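Long-range contact in flavin-dependent thymidylate synthase (Thermus thermophilus, PDB 6J61), which probably catalyses the reductive methylation of dUMP to dTMP, using methylenetetrahydrofolate as methyl donor and NADPH and reduced flavin (FADH2) as reductant: residues 233-243 with 256-264. Residues are numbered along the deposited sequence; the frame is centred on the assembly and turned at random.
Sequences LRGLLTPEVYE and LKEALEKVF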
ATOM      1  N   LEU A 233      36.151   3.560   8.259  1.00 54.32           N
ATOM      2  CA  LEU A 233      36.771   3.249   6.977  1.00 53.33           C
ATOM      3  C   LEU A 233      37.636   4.427   6.578  1.00 53.39           C
ATOM      4  O   LEU A 233      38.702   4.261   5.992  1.00 53.37           O
ATOM      5  CB  LEU A 233      35.708   2.981   5.914  1.00 52.61           C
ATOM      6  CG  LEU A 233      35.012   1.636   6.076  1.00 51.13           C
ATOM      7  CD1 LEU A 233      34.070   1.398   4.914  1.00 50.91           C
ATOM      8  CD2 LEU A 233      36.068   0.545   6.141  1.00 52.35           C
ATOM      9  N   ARG A 234      37.154   5.626   6.874  1.00 54.74           N
ATOM     10  CA  ARG A 234      37.935   6.821   6.605  1.00 56.80           C
ATOM     11  C   ARG A 234      38.955   6.775   7.746  1.00 57.26           C
ATOM     12  O   ARG A 234      38.717   6.137   8.770  1.00 58.53           O
ATOM     13  CB  ARG A 234      37.064   8.069   6.733  1.00 56.67           C
ATOM     14  CG  ARG A 234      35.854   8.078   5.834  1.00 57.18           C
ATOM     15  CD  ARG A 234      34.861   9.147   6.264  1.00 58.38           C
ATOM     16  NE  ARG A 234      33.529   8.814   5.775  1.00 61.69           N
ATOM     17  CZ  ARG A 234      32.397   9.064   6.422  1.00 61.39           C
ATOM     18  NH1 ARG A 234      32.407   9.665   7.604  1.00 61.12           N
ATOM     19  NH2 ARG A 234      31.247   8.681   5.889  1.00 63.99           N
ATOM     20  N   GLY A 235      40.089   7.434   7.596  1.00 57.25           N
ATOM     21  CA  GLY A 235      41.051   7.377   8.678  1.00 57.72           C
ATOM     22  C   GLY A 235      41.914   6.146   8.531  1.00 57.21           C
ATOM     23  O   GLY A 235      43.136   6.243   8.621  1.00 58.08           O
ATOM     24  N   LEU A 236      41.284   4.991   8.314  1.00 56.35           N
ATOM     25  CA  LEU A 236      42.015   3.741   8.118  1.00 55.30           C
ATOM     26  C   LEU A 236      42.441   3.593   6.659  1.00 55.05           C
ATOM     27  O   LEU A 236      43.428   2.922   6.369  1.00 55.57           O
ATOM     28  CB  LEU A 236      41.162   2.518   8.486  1.00 54.52           C
ATOM     29  CG  LEU A 236      41.022   1.999   9.920  1.00 54.65           C
ATOM     30  CD1 LEU A 236      40.204   0.718   9.904  1.00 53.95           C
ATOM     31  CD2 LEU A 236      42.384   1.718  10.522  1.00 55.51           C
ATOM     32  N   LEU A 237      41.706   4.227   5.746  1.00 54.65           N
ATOM     33  CA  LEU A 237      42.006   4.115   4.321  1.00 54.61           C
ATOM     34  C   LEU A 237      41.904   5.429   3.564  1.00 54.50           C
ATOM     35  O   LEU A 237      41.180   6.335   3.967  1.00 53.58           O
ATOM     36  CB  LEU A 237      41.042   3.121   3.670  1.00 56.03           C
ATOM     37  CG  LEU A 237      40.818   1.770   4.351  1.00 56.18           C
ATOM     38  CD1 LEU A 237      39.556   1.137   3.792  1.00 55.29           C
ATOM     39  CD2 LEU A 237      42.031   0.870   4.141  1.00 54.51           C
ATOM     40  N   THR A 238      42.626   5.514   2.452  1.00 55.36           N
ATOM     41  CA  THR A 238      42.600   6.699   1.600  1.00 56.91           C
ATOM     42  C   THR A 238      41.914   6.276   0.313  1.00 56.85           C
ATOM     43  O   THR A 238      41.861   5.090  -0.001  1.00 56.81           O
ATOM     44  CB  THR A 238      44.016   7.198   1.231  1.00 57.28           C
ATOM     45  OG1 THR A 238      44.723   6.156   0.549  1.00 57.92           O
ATOM     46  CG2 THR A 238      44.786   7.608   2.475  1.00 57.96           C
ATOM     47  N   PRO A 239      41.379   7.240  -0.446  1.00 57.23           N
ATOM     48  CA  PRO A 239      40.693   6.952  -1.708  1.00 58.05           C
ATOM     49  C   PRO A 239      41.493   6.029  -2.624  1.00 59.56           C
ATOM     50  O   PRO A 239      41.051   4.926  -2.955  1.00 59.37           O
ATOM     51  CB  PRO A 239      40.497   8.344  -2.296  1.00 58.22           C
ATOM     52  CG  PRO A 239      40.214   9.160  -1.068  1.00 56.05           C
ATOM     53  CD  PRO A 239      41.292   8.674  -0.119  1.00 57.06           C
ATOM     54  N   GLU A 240      42.671   6.495  -3.023  1.00 61.48           N
ATOM     55  CA  GLU A 240      43.581   5.754  -3.892  1.00 62.33           C
ATOM     56  C   GLU A 240      43.724   4.281  -3.491  1.00 61.37           C
ATOM     57  O   GLU A 240      43.597   3.382  -4.325  1.00 60.66           O
ATOM     58  CB  GLU A 240      44.956   6.436  -3.866  1.00 65.21           C
ATOM     59  CG  GLU A 240      46.104   5.637  -4.485  1.00 70.12           C
ATOM     60  CD  GLU A 240      46.129   5.695  -6.004  1.00 73.24           C
ATOM     61  OE1 GLU A 240      46.972   4.996  -6.613  1.00 74.57           O
ATOM     62  OE2 GLU A 240      45.311   6.439  -6.592  1.00 76.12           O
ATOM     63  N   VAL A 241      43.996   4.044  -2.213  1.00 60.16           N
ATOM     64  CA  VAL A 241      44.174   2.688  -1.697  1.00 59.98           C
ATOM     65  C   VAL A 241      42.927   1.832  -1.899  1.00 60.14           C
ATOM     66  O   VAL A 241      43.004   0.704  -2.394  1.00 59.19           O
ATOM     67  CB  VAL A 241      44.510   2.716  -0.182  1.00 59.91           C
ATOM     68  CG1 VAL A 241      44.686   1.303   0.352  1.00 59.73           C
ATOM     69  CG2 VAL A 241      45.770   3.528   0.050  1.00 61.10           C
ATOM     70  N   TYR A 242      41.782   2.382  -1.503  1.00 60.03           N
ATOM     71  CA  TYR A 242      40.501   1.694  -1.613  1.00 58.92           C
ATOM     72  C   TYR A 242      40.253   1.353  -3.067  1.00 57.66           C
ATOM     73  O   TYR A 242      39.924   0.216  -3.401  1.00 55.13           O
ATOM     74  CB  TYR A 242      39.368   2.591  -1.073  1.00 58.47           C
ATOM     75  CG  TYR A 242      38.036   1.885  -0.862  1.00 56.53           C
ATOM     76  CD1 TYR A 242      37.985   0.569  -0.398  1.00 55.82           C
ATOM     77  CD2 TYR A 242      36.832   2.540  -1.098  1.00 56.46           C
ATOM     78  CE1 TYR A 242      36.772  -0.071  -0.179  1.00 54.24           C
ATOM     79  CE2 TYR A 242      35.609   1.904  -0.878  1.00 55.18           C
ATOM     80  CZ  TYR A 242      35.589   0.599  -0.420  1.00 53.74           C
ATOM     81  OH  TYR A 242      34.389  -0.042  -0.215  1.00 52.16           O
ATOM     82  N   GLU A 243      40.436   2.350  -3.924  1.00 57.54           N
ATOM     83  CA  GLU A 243      40.230   2.180  -5.348  1.00 59.68           C
ATOM     84  C   GLU A 243      41.030   1.015  -5.924  1.00 60.43           C
ATOM     85  O   GLU A 243      40.466   0.135  -6.574  1.00 60.57           O
ATOM     86  CB  GLU A 243      40.591   3.463  -6.076  1.00 61.13           C
ATOM     87  CG  GLU A 243      40.410   3.383  -7.566  1.00 64.50           C
ATOM     88  CD  GLU A 243      40.939   4.612  -8.253  1.00 67.49           C
ATOM     89  OE1 GLU A 243      42.139   4.922  -8.059  1.00 69.25           O
ATOM     90  OE2 GLU A 243      40.160   5.267  -8.978  1.00 68.63           O
ATOM     91  N   LEU A 256      32.931   1.619  -9.597  1.00 55.72           N
ATOM     92  CA  LEU A 256      34.100   2.038  -8.832  1.00 55.42           C
ATOM     93  C   LEU A 256      33.920   3.426  -8.224  1.00 53.07           C
ATOM     94  O   LEU A 256      34.065   3.610  -7.018  1.00 52.04           O
ATOM     95  CB  LEU A 256      35.344   2.051  -9.731  1.00 56.80           C
ATOM     96  CG  LEU A 256      36.587   1.253  -9.325  1.00 57.21           C
ATOM     97  CD1 LEU A 256      37.780   1.916  -9.988  1.00 58.79           C
ATOM     98  CD2 LEU A 256      36.781   1.234  -7.813  1.00 57.41           C
ATOM     99  N   LYS A 257      33.627   4.403  -9.071  1.00 51.04           N
ATOM    100  CA  LYS A 257      33.436   5.768  -8.611  1.00 51.69           C
ATOM    101  C   LYS A 257      32.412   5.795  -7.480  1.00 52.00           C
ATOM    102  O   LYS A 257      32.646   6.388  -6.423  1.00 51.96           O
ATOM    103  CB  LYS A 257      32.966   6.647  -9.770  1.00 51.70           C
ATOM    104  CG  LYS A 257      32.740   8.092  -9.392  1.00 55.25           C
ATOM    105  CD  LYS A 257      32.466   8.947 -10.615  1.00 58.57           C
ATOM    106  CE  LYS A 257      32.058  10.358 -10.215  1.00 60.50           C
ATOM    107  NZ  LYS A 257      33.068  10.997  -9.321  1.00 63.29           N
ATOM    108  N   GLU A 258      31.278   5.140  -7.706  1.00 51.86           N
ATOM    109  CA  GLU A 258      30.215   5.075  -6.712  1.00 50.51           C
ATOM    110  C   GLU A 258      30.688   4.444  -5.405  1.00 48.73           C
ATOM    111  O   GLU A 258      30.459   4.998  -4.333  1.00 47.78           O
ATOM    112  CB  GLU A 258      29.030   4.287  -7.269  1.00 49.91           C
ATOM    113  CG  GLU A 258      28.239   5.027  -8.333  1.00 51.05           C
ATOM    114  CD  GLU A 258      27.317   4.105  -9.122  1.00 52.22           C
ATOM    115  OE1 GLU A 258      26.969   3.021  -8.609  1.00 52.43           O
ATOM    116  OE2 GLU A 258      26.933   4.468 -10.252  1.00 52.75           O
ATOM    117  N   ALA A 259      31.342   3.289  -5.498  1.00 47.66           N
ATOM    118  CA  ALA A 259      31.842   2.591  -4.313  1.00 48.30           C
ATOM    119  C   ALA A 259      32.722   3.516  -3.478  1.00 48.10           C
ATOM    120  O   ALA A 259      32.713   3.471  -2.246  1.00 47.93           O
ATOM    121  CB  ALA A 259      32.631   1.347  -4.723  1.00 46.40           C
ATOM    122  N   LEU A 260      33.494   4.350  -4.159  1.00 48.55           N
ATOM    123  CA  LEU A 260      34.361   5.288  -3.477  1.00 49.10           C
ATOM    124  C   LEU A 260      33.507   6.402  -2.894  1.00 49.84           C
ATOM    125  O   LEU A 260      33.691   6.793  -1.736  1.00 50.33           O
ATOM    126  CB  LEU A 260      35.380   5.884  -4.451  1.00 47.08           C
ATOM    127  CG  LEU A 260      36.440   4.953  -5.034  1.00 45.42           C
ATOM    128  CD1 LEU A 260      37.278   5.717  -6.043  1.00 43.51           C
ATOM    129  CD2 LEU A 260      37.301   4.400  -3.931  1.00 43.12           C
ATOM    130  N   GLU A 261      32.570   6.904  -3.696  1.00 50.12           N
ATOM    131  CA  GLU A 261      31.692   7.986  -3.258  1.00 51.65           C
ATOM    132  C   GLU A 261      30.796   7.569  -2.092  1.00 50.45           C
ATOM    133  O   GLU A 261      30.170   8.407  -1.452  1.00 50.09           O
ATOM    134  CB  GLU A 261      30.849   8.503  -4.438  1.00 53.42           C
ATOM    135  CG  GLU A 261      31.695   9.093  -5.577  1.00 58.89           C
ATOM    136  CD  GLU A 261      30.869   9.731  -6.698  1.00 62.56           C
ATOM    137  OE1 GLU A 261      30.032   9.032  -7.309  1.00 64.63           O
ATOM    138  OE2 GLU A 261      31.064  10.938  -6.980  1.00 63.58           O
ATOM    139  N   LYS A 262      30.749   6.271  -1.811  1.00 50.42           N
ATOM    140  CA  LYS A 262      29.943   5.760  -0.709  1.00 51.29           C
ATOM    141  C   LYS A 262      30.688   5.922   0.610  1.00 51.85           C
ATOM    142  O   LYS A 262      30.075   6.057   1.666  1.00 51.16           O
ATOM    143  CB  LYS A 262      29.638   4.274  -0.895  1.00 50.06           C
ATOM    144  CG  LYS A 262      28.674   3.922  -2.007  1.00 50.21           C
ATOM    145  CD  LYS A 262      28.450   2.415  -1.983  1.00 49.58           C
ATOM    146  CE  LYS A 262      27.529   1.928  -3.074  1.00 46.19           C
ATOM    147  NZ  LYS A 262      27.420   0.459  -2.943  1.00 46.48           N
ATOM    148  N   VAL A 263      32.015   5.886   0.534  1.00 52.08           N
ATOM    149  CA  VAL A 263      32.870   6.003   1.707  1.00 51.52           C
ATOM    150  C   VAL A 263      33.436   7.413   1.907  1.00 52.19           C
ATOM    151  O   VAL A 263      33.570   7.883   3.037  1.00 50.13           O
ATOM    152  CB  VAL A 263      34.057   5.002   1.607  1.00 51.26           C
ATOM    153  CG1 VAL A 263      35.138   5.350   2.628  1.00 50.49           C
ATOM    154  CG2 VAL A 263      33.558   3.580   1.828  1.00 48.32           C
ATOM    155  N   PHE A 264      33.739   8.090   0.806  1.00 53.25           N
ATOM    156  CA  PHE A 264      34.338   9.411   0.876  1.00 54.95           C
ATOM    157  C   PHE A 264      33.515  10.565   0.315  1.00 56.08           C
ATOM    158  O   PHE A 264      33.412  11.618   0.940  1.00 56.55           O
ATOM    159  CB  PHE A 264      35.693   9.368   0.171  1.00 53.65           C
ATOM    160  CG  PHE A 264      36.667   8.414   0.791  1.00 54.23           C
ATOM    161  CD1 PHE A 264      37.261   8.703   2.016  1.00 55.60           C
ATOM    162  CD2 PHE A 264      37.003   7.230   0.148  1.00 54.85           C
ATOM    163  CE1 PHE A 264      38.184   7.826   2.593  1.00 55.39           C
ATOM    164  CE2 PHE A 264      37.921   6.347   0.713  1.00 55.44           C
ATOM    165  CZ  PHE A 264      38.514   6.649   1.941  1.00 55.13           C
TER
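Tyr242 and Val263 meet in the tight, buried part of this contact. CG2 of Val263 lies 3.8 Å from CE2 of the tyrosine ring and equally close to CD1 of Leu233, while CD2 of Leu260 comes within 3.4 Å of Tyr242 CD2. With CG anti to the backbone N (chi1 -168°), the ring reaches in until its CE2 edge faces the carbonyl O of Ala259. Leu225 of the second subunit also packs on Tyr242, and Leu233 packs on Leu233 of that subunit. Helices 227-236, 239-249 and 253-263 lie in the extra C-terminal domain that this enzyme carries; the short axes of 239-243 and 256-263 run roughly antiparallel, at 134°. At the partly exposed border Phe264 is sandwiched, Pro239 CG over the centre of one face (CH-pi, 3.9 Å from the ring centroid) and Val263 CG1 over the other. Arg234 NE gives Val263 O a nearly straight hydrogen bond (2.9 Å, 166°) in the plane of its guanidinium. With an alanine in place of Arg234, the carbonyl O of Val263 would probably lose this N-H and a gap open beside Phe264 CE1. On the looser, solvent side Glu243 lays its CG against Leu256 CD1.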